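Local coordinates for protein aspartate--tRNA(Asp/Asn) ligase (Sulfolobus tokodaii, PDB 1WYD) that probably charges both tRNA(Asp) and tRNA(Asn) with L-aspartate, which it first activates with ATP, as a non-discriminating class II synthetase, at residues P217-A221 and Q412-V418; L241-L246 and G396-G400; S341-D345 and S355-R359; Y348-I353 and R403-M407. All coordinates share one frame; numbering follows the deposited sequence.

All four contacts lie in the class II catalytic domain. Interactions 2, 3 and 4 are buried; interaction 1 is partly exposed and joins two loops round a sulfate. Strand 351-358 serves both interaction 3, by backbone pairing with strand 343-348, and interaction 4, where it meets helix 401-409. Its neighbour, strand 394-400, packs on helix 235-256 in interaction 2 and runs directly into helix 401-409. Interaction 2 is purely apolar, interaction 3 largely hydrogen-bonded, and interaction 4 mixes the two. Interactions 1 and 4 touch, since Phe-218 O accepts a bond from Arg-403 NH2. Interactions 3 and 4 meet at two acids, Asp-345 and Glu-352.

Interaction 1: residues P217-A221 and Q412-V418; sequences PFHLA and QSVKEIV. With SO4 (sulfate ion), chain G.
Phe-218 and Val-414 mark the nearest backbone approach, with their CA atoms 5.2 Å apart, and Val-414 sits in a type I turn from Ser-413 to Glu-416. No hydrogen bond joins residues 217-221 directly to 412-418. Instead the Phe-218 ring lies along Val-414, and the two side chains run past each other in opposite directions. One ring face carries Val-414 N, displaced toward the rim, while Phe-218 CD2 meets Val-414 CB at 3.3 Å. Leu-220 fills the next place. Its CD2 reaches Val-414 CG1 at 3.5 Å, tip to tip, and its CD1 meets Val-418 CG2 at 3.6 Å. A sulfate bridges the polar side. Phe-218 N donates to sulfate O3 over 2.6 Å, and Val-414 N adds a weak bond to the same oxygen. With chi1 at 179°, Ser-413 OG points at sulfate O4, though the fitted separation is doubtfully short. Residues 217-221 belong to the motif 2 loop of class II synthetases. The sulfate probably comes from the crystallisation liquor, and Leu-220 N holds the sulfonate of a buffer molecule. Backbone N-H groups here can bind anions, which is consistent with a site that handles phosphates.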
# COMPACT_ATOMS: atom_id res chain seq x y z
N PRO B 217 -24.25 -5.76 6.62
CA PRO B 217 -23.47 -4.59 6.20
C PRO B 217 -21.99 -4.79 6.47
O PRO B 217 -21.61 -5.57 7.36
CB PRO B 217 -24.07 -3.47 7.04
CG PRO B 217 -25.47 -3.96 7.34
CD PRO B 217 -25.23 -5.42 7.66
N PHE B 218 -21.17 -4.14 5.64
CA PHE B 218 -19.73 -4.17 5.80
C PHE B 218 -19.10 -5.52 5.73
O PHE B 218 -18.36 -5.91 6.63
CB PHE B 218 -19.34 -3.45 7.08
CG PHE B 218 -19.46 -2.00 6.96
CD1 PHE B 218 -20.66 -1.37 7.29
CD2 PHE B 218 -18.41 -1.25 6.43
CE1 PHE B 218 -20.80 -0.02 7.14
CE2 PHE B 218 -18.54 0.12 6.27
CZ PHE B 218 -19.75 0.73 6.62
N HIS B 219 -19.38 -6.24 4.65
CA HIS B 219 -18.79 -7.53 4.48
C HIS B 219 -18.39 -7.79 3.03
O HIS B 219 -18.74 -8.85 2.49
CB HIS B 219 -19.76 -8.59 4.93
CG HIS B 219 -19.65 -8.92 6.38
ND1 HIS B 219 -20.16 -8.11 7.37
CD2 HIS B 219 -19.08 -9.97 7.01
CE1 HIS B 219 -19.89 -8.64 8.55
NE2 HIS B 219 -19.26 -9.78 8.36
N LEU B 220 -17.65 -6.86 2.44
CA LEU B 220 -17.06 -7.08 1.11
C LEU B 220 -16.14 -8.32 1.06
O LEU B 220 -15.60 -8.71 2.07
CB LEU B 220 -16.34 -5.81 0.61
CG LEU B 220 -17.15 -4.50 0.56
CD1 LEU B 220 -16.34 -3.38 -0.04
CD2 LEU B 220 -18.49 -4.66 -0.21
N ALA B 221 -16.02 -8.98 -0.11
CA ALA B 221 -15.18 -10.15 -0.22
C ALA B 221 -13.71 -9.77 -0.39
O ALA B 221 -12.80 -10.51 0.02
CB ALA B 221 -15.65 -11.06 -1.43
N GLN B 412 -22.71 5.12 6.12
CA GLN B 412 -23.13 3.87 6.73
C GLN B 412 -23.17 2.70 5.72
O GLN B 412 -23.77 1.67 6.00
CB GLN B 412 -24.53 4.04 7.35
CG GLN B 412 -24.62 5.03 8.53
CD GLN B 412 -23.60 4.73 9.63
OE1 GLN B 412 -23.75 3.76 10.37
NE2 GLN B 412 -22.55 5.55 9.72
N SER B 413 -22.55 2.84 4.57
CA SER B 413 -22.46 1.69 3.65
C SER B 413 -21.07 1.54 3.07
O SER B 413 -20.50 2.48 2.50
CB SER B 413 -23.51 1.76 2.55
OG SER B 413 -23.40 0.65 1.65
N VAL B 414 -20.51 0.35 3.23
CA VAL B 414 -19.21 0.00 2.66
C VAL B 414 -19.19 0.04 1.13
O VAL B 414 -18.15 0.23 0.53
CB VAL B 414 -18.78 -1.36 3.16
CG1 VAL B 414 -19.47 -2.49 2.36
CG2 VAL B 414 -17.29 -1.47 3.15
N LYS B 415 -20.35 -0.11 0.50
CA LYS B 415 -20.38 -0.08 -0.97
C LYS B 415 -20.46 1.35 -1.40
O LYS B 415 -20.33 1.66 -2.56
CB LYS B 415 -21.59 -0.84 -1.51
CG LYS B 415 -21.75 -2.25 -0.97
CD LYS B 415 -23.25 -2.58 -0.83
CE LYS B 415 -23.86 -2.87 -2.19
NZ LYS B 415 -25.23 -3.43 -2.02
N GLU B 416 -20.72 2.22 -0.45
CA GLU B 416 -20.64 3.63 -0.71
C GLU B 416 -19.23 4.21 -0.43
O GLU B 416 -18.94 5.34 -0.80
CB GLU B 416 -21.70 4.35 0.09
CG GLU B 416 -23.07 3.77 -0.06
CD GLU B 416 -24.09 4.84 -0.33
OE1 GLU B 416 -23.95 5.98 0.22
OE2 GLU B 416 -25.05 4.52 -1.08
N ILE B 417 -18.36 3.43 0.21
CA ILE B 417 -17.00 3.91 0.49
C ILE B 417 -16.01 3.34 -0.54
O ILE B 417 -15.17 4.07 -1.10
CB ILE B 417 -16.61 3.58 1.96
CG1 ILE B 417 -17.34 4.54 2.93
CG2 ILE B 417 -15.10 3.67 2.18
CD1 ILE B 417 -17.64 4.01 4.35
N VAL B 418 -16.15 2.05 -0.84
CA VAL B 418 -15.20 1.40 -1.72
C VAL B 418 -15.63 1.69 -3.16
O VAL B 418 -16.74 1.32 -3.58
CB VAL B 418 -15.08 -0.10 -1.41
CG1 VAL B 418 -14.23 -0.82 -2.43
CG2 VAL B 418 -14.56 -0.30 -0.01
S SO4 G . -23.51 -2.50 3.27
O1 SO4 G . -24.75 -2.03 3.88
O2 SO4 G . -23.64 -3.94 2.96
O3 SO4 G . -22.41 -2.28 4.22
O4 SO4 G . -23.27 -1.74 2.04

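Interaction 2: residues L241-L246 and G396-G400; sequences LLEKIL and GFGMG
Phe-397 is the close-packed half of this contact. Its ring projects from strand 394-400 toward helix 235-256, and its tip (CE1 and CZ) abuts Leu-242 and Ile-245. Leu-242 CB meets Phe-397 CE1 at 3.8 Å, approaching obliquely. Ile-245 comes from the opposite direction and sets its CD1 in the ring plane, at the edge, 4.0 Å from Phe-397 CZ. The ring gets there because CG stands between the backbone N and the carbonyl carbon (chi1 67°). Helix and strand run roughly the same way. Their short axes are 11.1 Å apart and cross at -32°, a gap bridged by side chains alone. Strand 394-400 is the strand of class II motif 3, part of the largely antiparallel sheet of the catalytic core, and the helix packs along one face of that sheet. Phe-397 and Met-399 turn to the helix. Gly-396, Gly-398 and Gly-400 alternate with them and face the other side of the sheet, where they carry no side chain; Gly-400 is a predicted ATP-binding residue and the N-cap of the next helix. The Met-399 half is looser. Leu-246 CD2 stays 4.1 Å from Met-399 SD, and Leu-242 CD1 is farther from that sulfur, at 4.5 Å. This side is not open to solvent: Met-399 also touches Ile-353 and Val-354 of the neighbouring strand, and Leu-246 rests on Leu-346.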
# COMPACT_ATOMS: atom_id res chain seq x y z
N LEU B 241 -0.43 2.51 20.89
CA LEU B 241 0.07 2.93 19.59
C LEU B 241 -1.12 3.34 18.72
O LEU B 241 -1.11 4.41 18.08
CB LEU B 241 0.84 1.78 18.94
CG LEU B 241 1.94 1.99 17.90
CD1 LEU B 241 1.81 0.87 16.88
CD2 LEU B 241 1.92 3.34 17.20
N LEU B 242 -2.15 2.50 18.71
CA LEU B 242 -3.29 2.69 17.82
C LEU B 242 -4.02 3.98 18.21
O LEU B 242 -4.35 4.78 17.36
CB LEU B 242 -4.20 1.45 17.80
CG LEU B 242 -5.68 1.56 17.54
CD1 LEU B 242 -5.95 1.58 16.05
CD2 LEU B 242 -6.34 0.41 18.16
N GLU B 243 -4.23 4.17 19.51
CA GLU B 243 -4.76 5.42 20.06
C GLU B 243 -4.07 6.62 19.41
O GLU B 243 -4.71 7.52 18.87
CB GLU B 243 -4.57 5.46 21.60
CG GLU B 243 -5.59 4.65 22.42
CD GLU B 243 -5.40 4.73 23.95
OE1 GLU B 243 -4.27 5.03 24.44
OE2 GLU B 243 -6.39 4.48 24.68
N LYS B 244 -2.75 6.62 19.42
CA LYS B 244 -2.01 7.74 18.84
C LYS B 244 -2.19 7.87 17.33
O LYS B 244 -2.26 8.98 16.80
CB LYS B 244 -0.53 7.63 19.21
CG LYS B 244 -0.26 7.93 20.70
CD LYS B 244 1.01 7.19 21.25
CE LYS B 244 2.30 7.98 21.03
NZ LYS B 244 3.45 7.44 21.87
N ILE B 245 -2.23 6.72 16.65
CA ILE B 245 -2.53 6.62 15.22
C ILE B 245 -3.89 7.26 14.90
O ILE B 245 -3.99 8.17 14.09
CB ILE B 245 -2.50 5.11 14.79
CG1 ILE B 245 -1.07 4.55 14.81
CG2 ILE B 245 -3.18 4.90 13.40
CD1 ILE B 245 -0.99 3.14 14.33
N LEU B 246 -4.93 6.77 15.57
CA LEU B 246 -6.30 7.22 15.33
C LEU B 246 -6.46 8.69 15.60
O LEU B 246 -7.17 9.39 14.90
CB LEU B 246 -7.26 6.47 16.24
CG LEU B 246 -7.56 5.01 15.97
CD1 LEU B 246 -8.65 4.58 16.92
CD2 LEU B 246 -8.04 4.87 14.55
N GLY B 396 0.16 -7.40 17.80
CA GLY B 396 -0.23 -6.64 16.64
C GLY B 396 -1.71 -6.46 16.50
O GLY B 396 -2.50 -6.99 17.28
N PHE B 397 -2.09 -5.69 15.49
CA PHE B 397 -3.50 -5.51 15.16
C PHE B 397 -3.73 -5.34 13.65
O PHE B 397 -2.80 -5.14 12.86
CB PHE B 397 -4.07 -4.29 15.91
CG PHE B 397 -3.49 -2.96 15.45
CD1 PHE B 397 -2.61 -2.26 16.27
CD2 PHE B 397 -3.87 -2.41 14.23
CE1 PHE B 397 -2.08 -1.05 15.86
CE2 PHE B 397 -3.34 -1.22 13.80
CZ PHE B 397 -2.45 -0.53 14.60
N GLY B 398 -5.00 -5.42 13.29
CA GLY B 398 -5.45 -5.17 11.94
C GLY B 398 -6.70 -4.32 12.07
O GLY B 398 -7.56 -4.58 12.95
N MET B 399 -6.72 -3.26 11.25
CA MET B 399 -7.85 -2.36 11.11
C MET B 399 -8.33 -2.39 9.65
O MET B 399 -7.52 -2.35 8.73
CB MET B 399 -7.39 -0.97 11.45
CG MET B 399 -8.24 0.16 10.92
SD MET B 399 -7.95 1.69 12.04
CE MET B 399 -6.41 2.18 11.54
N GLY B 400 -9.65 -2.39 9.47
CA GLY B 400 -10.21 -2.34 8.16
C GLY B 400 -10.29 -0.93 7.69
O GLY B 400 -10.94 -0.12 8.33

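Interaction 3: residues S341-D345 and S355-R359; sequences SESFD and SGSTR
Phe-344 and Gly-356 form the hydrogen-bonded pair at the middle of this contact, in an antiparallel hairpin. Phe-344 N donates to Gly-356 O over 3.0 Å, and Gly-356 N returns a bond to Phe-344 O at 3.1 Å. Non-hydrogen-bonded pairs flank them: Ser-343 with Ser-357 and Asp-345 with Ser-355. The Phe-344 ring folds back across the partner strand. Its CG lies between the backbone N and the carbonyl carbon (chi1 72°), which brings Gly-356 N over the ring centre, 3.7 Å above the plane. Gly-356 has no side chain, so the ring can lie directly on its backbone. At the open end Thr-358 N bonds to Glu-342 O at 3.0 Å. The side chains repeat the link, as Thr-358 OG1 gives its proton to Glu-342 OE1, 2.8 Å away, on the anti side of the carboxylate. Thr-358 OG1 also bonds to Tyr-235 N, so one hydroxyl ties strand to helix start.

The serine and aspartate face is polar. Arg-359 NH1 donates to Ser-357 OG at 2.8 Å, and that hydroxyl also bonds to Thr-331. Arg-359 NH2 forms a salt bridge with Glu-229, consistent with holding the side chain in place. Arg-359 and Ser-355 are predicted to bind L-aspartate. Asp-345 OD1 forms a salt bridge with Arg-327. On the Phe-344 face, helix 235-256 packs through Val-238, Met-239 and Leu-242. Strand 394-400 continues the sheet beside 351-358, and strand 316-320 lies beyond 343-348.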
# COMPACT_ATOMS: atom_id res chain seq x y z
N SER B 341 -8.18 -13.99 27.35
CA SER B 341 -7.07 -13.81 26.42
C SER B 341 -6.63 -12.38 26.35
O SER B 341 -7.40 -11.47 26.62
CB SER B 341 -7.44 -14.32 25.04
OG SER B 341 -8.49 -13.54 24.51
N GLU B 342 -5.37 -12.17 26.01
CA GLU B 342 -4.84 -10.83 25.90
C GLU B 342 -5.20 -10.24 24.52
O GLU B 342 -4.35 -10.02 23.68
CB GLU B 342 -3.33 -10.82 26.17
CG GLU B 342 -2.96 -10.89 27.65
CD GLU B 342 -1.47 -10.65 27.94
OE1 GLU B 342 -0.76 -9.92 27.18
OE2 GLU B 342 -0.99 -11.19 28.96
N SER B 343 -6.48 -9.95 24.33
CA SER B 343 -6.98 -9.48 23.05
C SER B 343 -7.86 -8.28 23.22
O SER B 343 -8.29 -7.98 24.32
CB SER B 343 -7.81 -10.57 22.40
OG SER B 343 -8.80 -11.03 23.31
N PHE B 344 -8.10 -7.59 22.10
CA PHE B 344 -9.02 -6.46 22.08
C PHE B 344 -9.74 -6.34 20.75
O PHE B 344 -9.20 -6.68 19.72
CB PHE B 344 -8.29 -5.16 22.40
CG PHE B 344 -7.37 -4.67 21.30
CD1 PHE B 344 -6.07 -5.14 21.20
CD2 PHE B 344 -7.81 -3.73 20.38
CE1 PHE B 344 -5.22 -4.70 20.20
CE2 PHE B 344 -6.97 -3.27 19.37
CZ PHE B 344 -5.66 -3.76 19.29
N ASP B 345 -10.97 -5.84 20.79
CA ASP B 345 -11.59 -5.23 19.61
C ASP B 345 -11.71 -3.74 19.87
O ASP B 345 -11.96 -3.33 21.00
CB ASP B 345 -12.97 -5.83 19.34
CG ASP B 345 -12.90 -7.30 18.99
OD1 ASP B 345 -11.81 -7.88 19.06
OD2 ASP B 345 -13.88 -7.98 18.65
N SER B 355 -9.17 -5.33 15.24
CA SER B 355 -8.89 -6.38 16.22
C SER B 355 -7.38 -6.61 16.39
O SER B 355 -6.63 -6.52 15.42
CB SER B 355 -9.62 -7.68 15.86
OG SER B 355 -9.19 -8.15 14.57
N GLY B 356 -6.92 -6.86 17.62
CA GLY B 356 -5.56 -7.30 17.85
C GLY B 356 -5.31 -8.08 19.15
O GLY B 356 -6.24 -8.37 19.91
N SER B 357 -4.04 -8.41 19.41
CA SER B 357 -3.68 -9.15 20.63
C SER B 357 -2.19 -9.26 20.93
O SER B 357 -1.36 -8.79 20.18
CB SER B 357 -4.23 -10.57 20.56
OG SER B 357 -3.48 -11.34 19.63
N THR B 358 -1.89 -9.89 22.05
CA THR B 358 -0.55 -10.31 22.35
C THR B 358 -0.50 -11.70 21.79
O THR B 358 -1.45 -12.46 21.92
CB THR B 358 -0.35 -10.38 23.86
OG1 THR B 358 -0.75 -9.14 24.46
CG2 THR B 358 1.15 -10.50 24.18
N ARG B 359 0.62 -12.06 21.17
CA ARG B 359 0.68 -13.35 20.50
C ARG B 359 1.45 -14.34 21.35
O ARG B 359 2.17 -13.96 22.27
CB ARG B 359 1.33 -13.21 19.13
CG ARG B 359 1.03 -11.90 18.43
CD ARG B 359 -0.43 -11.65 18.07
NE ARG B 359 -0.52 -10.71 16.97
CZ ARG B 359 -1.64 -10.20 16.48
NH1 ARG B 359 -2.81 -10.53 17.00
NH2 ARG B 359 -1.59 -9.34 15.47

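Interaction 4: residues Y348-I353 and R403-M407; sequences YKFLEI and RLMVM
Arg-403 reaches from helix 401-409 to Leu-351 and Glu-352 on strand 351-358. It is the arginine of class II motif 3, and it and Glu-352 are predicted to bind ATP. Arg-403 CB stands 4.0 Å from Glu-352 O. Next along the chain, CG packs against Leu-351 CD2. The bend at chi2 (141°) then swings CD alongside the strand, with Arg-403 CD 3.4 Å from Glu-352 O. Outside the two segments, Arg-403 NE pairs with the sulfonate of a bound buffer molecule. At CZ the guanidinium has Leu-351 CD1 over one face. Arg-403 NH1 donates to Glu-352 O at 2.6 Å, meeting a lone pair of that oxygen in the carbonyl plane, and the oxygen also lies in the guanidinium plane. NH2 bonds to Phe-218 O. In this crystal each of the three nitrogens has a partner, one of them the buffer, which would limit rotation of the group. The Glu-352 carboxylate is close by but makes no contact with it.

Behind the arginine the contact is apolar. Leu-351 CD2 meets Val-406 CG2 at 3.9 Å, tip to tip. Ile-353 CD1 lies 3.5 Å from Arg-403 O. Tyr-348 closes the far end, its hydroxyl bonded to that of Tyr-266. Met-407 CB makes a CH-pi contact over one face of the Tyr-348 ring, 3.9 Å from its centroid, and Met-407 SD stands obliquely at 5.1 Å from the same Tyr-348 centroid.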
# COMPACT_ATOMS: atom_id res chain seq x y z
N TYR B 348 -16.30 1.31 17.10
CA TYR B 348 -16.92 2.62 16.91
C TYR B 348 -18.44 2.52 16.79
O TYR B 348 -18.95 2.02 15.78
CB TYR B 348 -16.37 3.32 15.67
CG TYR B 348 -17.12 4.58 15.32
CD1 TYR B 348 -17.97 4.63 14.22
CD2 TYR B 348 -16.99 5.73 16.10
CE1 TYR B 348 -18.66 5.80 13.90
CE2 TYR B 348 -17.67 6.88 15.78
CZ TYR B 348 -18.50 6.91 14.68
OH TYR B 348 -19.18 8.08 14.37
N LYS B 349 -19.14 3.05 17.79
CA LYS B 349 -20.59 2.83 18.03
C LYS B 349 -21.01 1.36 18.06
O LYS B 349 -20.96 0.72 19.09
CB LYS B 349 -21.45 3.66 17.06
CG LYS B 349 -21.19 5.16 17.20
CD LYS B 349 -22.24 6.03 16.51
CE LYS B 349 -21.72 7.46 16.51
NZ LYS B 349 -22.54 8.44 15.74
N PHE B 350 -21.40 0.79 16.92
CA PHE B 350 -21.69 -0.64 16.86
C PHE B 350 -20.90 -1.33 15.75
O PHE B 350 -21.32 -2.38 15.26
CB PHE B 350 -23.19 -0.87 16.65
CG PHE B 350 -23.74 -0.25 15.39
CD1 PHE B 350 -24.32 1.02 15.42
CD2 PHE B 350 -23.65 -0.93 14.17
CE1 PHE B 350 -24.80 1.63 14.26
CE2 PHE B 350 -24.11 -0.34 13.00
CZ PHE B 350 -24.70 0.95 13.04
N LEU B 351 -19.78 -0.77 15.34
CA LEU B 351 -18.98 -1.40 14.28
C LEU B 351 -17.58 -1.74 14.77
O LEU B 351 -16.95 -0.94 15.47
CB LEU B 351 -18.93 -0.47 13.07
CG LEU B 351 -18.32 -0.95 11.74
CD1 LEU B 351 -19.13 -2.11 11.01
CD2 LEU B 351 -18.22 0.27 10.88
N GLU B 352 -17.11 -2.94 14.44
CA GLU B 352 -15.75 -3.34 14.82
C GLU B 352 -14.77 -2.74 13.81
O GLU B 352 -14.95 -2.87 12.61
CB GLU B 352 -15.60 -4.85 14.91
CG GLU B 352 -14.25 -5.34 15.44
CD GLU B 352 -13.88 -6.73 14.91
OE1 GLU B 352 -14.59 -7.71 15.24
OE2 GLU B 352 -12.88 -6.84 14.17
N ILE B 353 -13.77 -2.06 14.29
CA ILE B 353 -12.93 -1.30 13.39
C ILE B 353 -11.56 -1.94 13.37
O ILE B 353 -10.88 -1.94 12.34
CB ILE B 353 -12.84 0.14 13.90
CG1 ILE B 353 -14.24 0.73 13.95
CG2 ILE B 353 -11.84 0.96 13.10
CD1 ILE B 353 -14.61 1.64 12.83
N ARG B 403 -14.02 0.20 7.05
CA ARG B 403 -14.72 0.33 8.29
C ARG B 403 -14.26 1.62 8.99
O ARG B 403 -15.09 2.37 9.49
CB ARG B 403 -14.48 -0.87 9.19
CG ARG B 403 -15.59 -1.84 9.18
CD ARG B 403 -15.06 -3.22 9.20
NE ARG B 403 -16.09 -4.23 8.96
CZ ARG B 403 -16.71 -4.86 9.94
NH1 ARG B 403 -16.43 -4.56 11.22
NH2 ARG B 403 -17.62 -5.77 9.66
N LEU B 404 -12.95 1.89 9.00
CA LEU B 404 -12.39 3.12 9.58
C LEU B 404 -12.98 4.30 8.84
O LEU B 404 -13.21 5.34 9.42
CB LEU B 404 -10.86 3.17 9.47
CG LEU B 404 -10.14 4.52 9.61
CD1 LEU B 404 -10.23 5.13 11.09
CD2 LEU B 404 -8.69 4.41 9.13
N MET B 405 -13.29 4.11 7.57
CA MET B 405 -13.87 5.22 6.84
C MET B 405 -15.27 5.68 7.34
O MET B 405 -15.58 6.87 7.24
CB MET B 405 -13.84 4.95 5.36
CG MET B 405 -12.43 5.06 4.79
SD MET B 405 -11.86 6.79 4.66
CE MET B 405 -13.06 7.58 3.67
N VAL B 406 -16.06 4.75 7.89
CA VAL B 406 -17.35 5.07 8.50
C VAL B 406 -17.18 6.07 9.64
O VAL B 406 -17.94 7.05 9.76
CB VAL B 406 -18.02 3.83 9.08
CG1 VAL B 406 -19.28 4.20 9.85
CG2 VAL B 406 -18.33 2.81 7.97
N MET B 407 -16.17 5.83 10.47
CA MET B 407 -15.83 6.74 11.56
C MET B 407 -15.33 8.10 11.02
O MET B 407 -15.44 9.14 11.68
CB MET B 407 -14.81 6.03 12.49
CG MET B 407 -14.20 6.91 13.56
SD MET B 407 -12.79 6.11 14.36
CE MET B 407 -13.01 6.92 15.95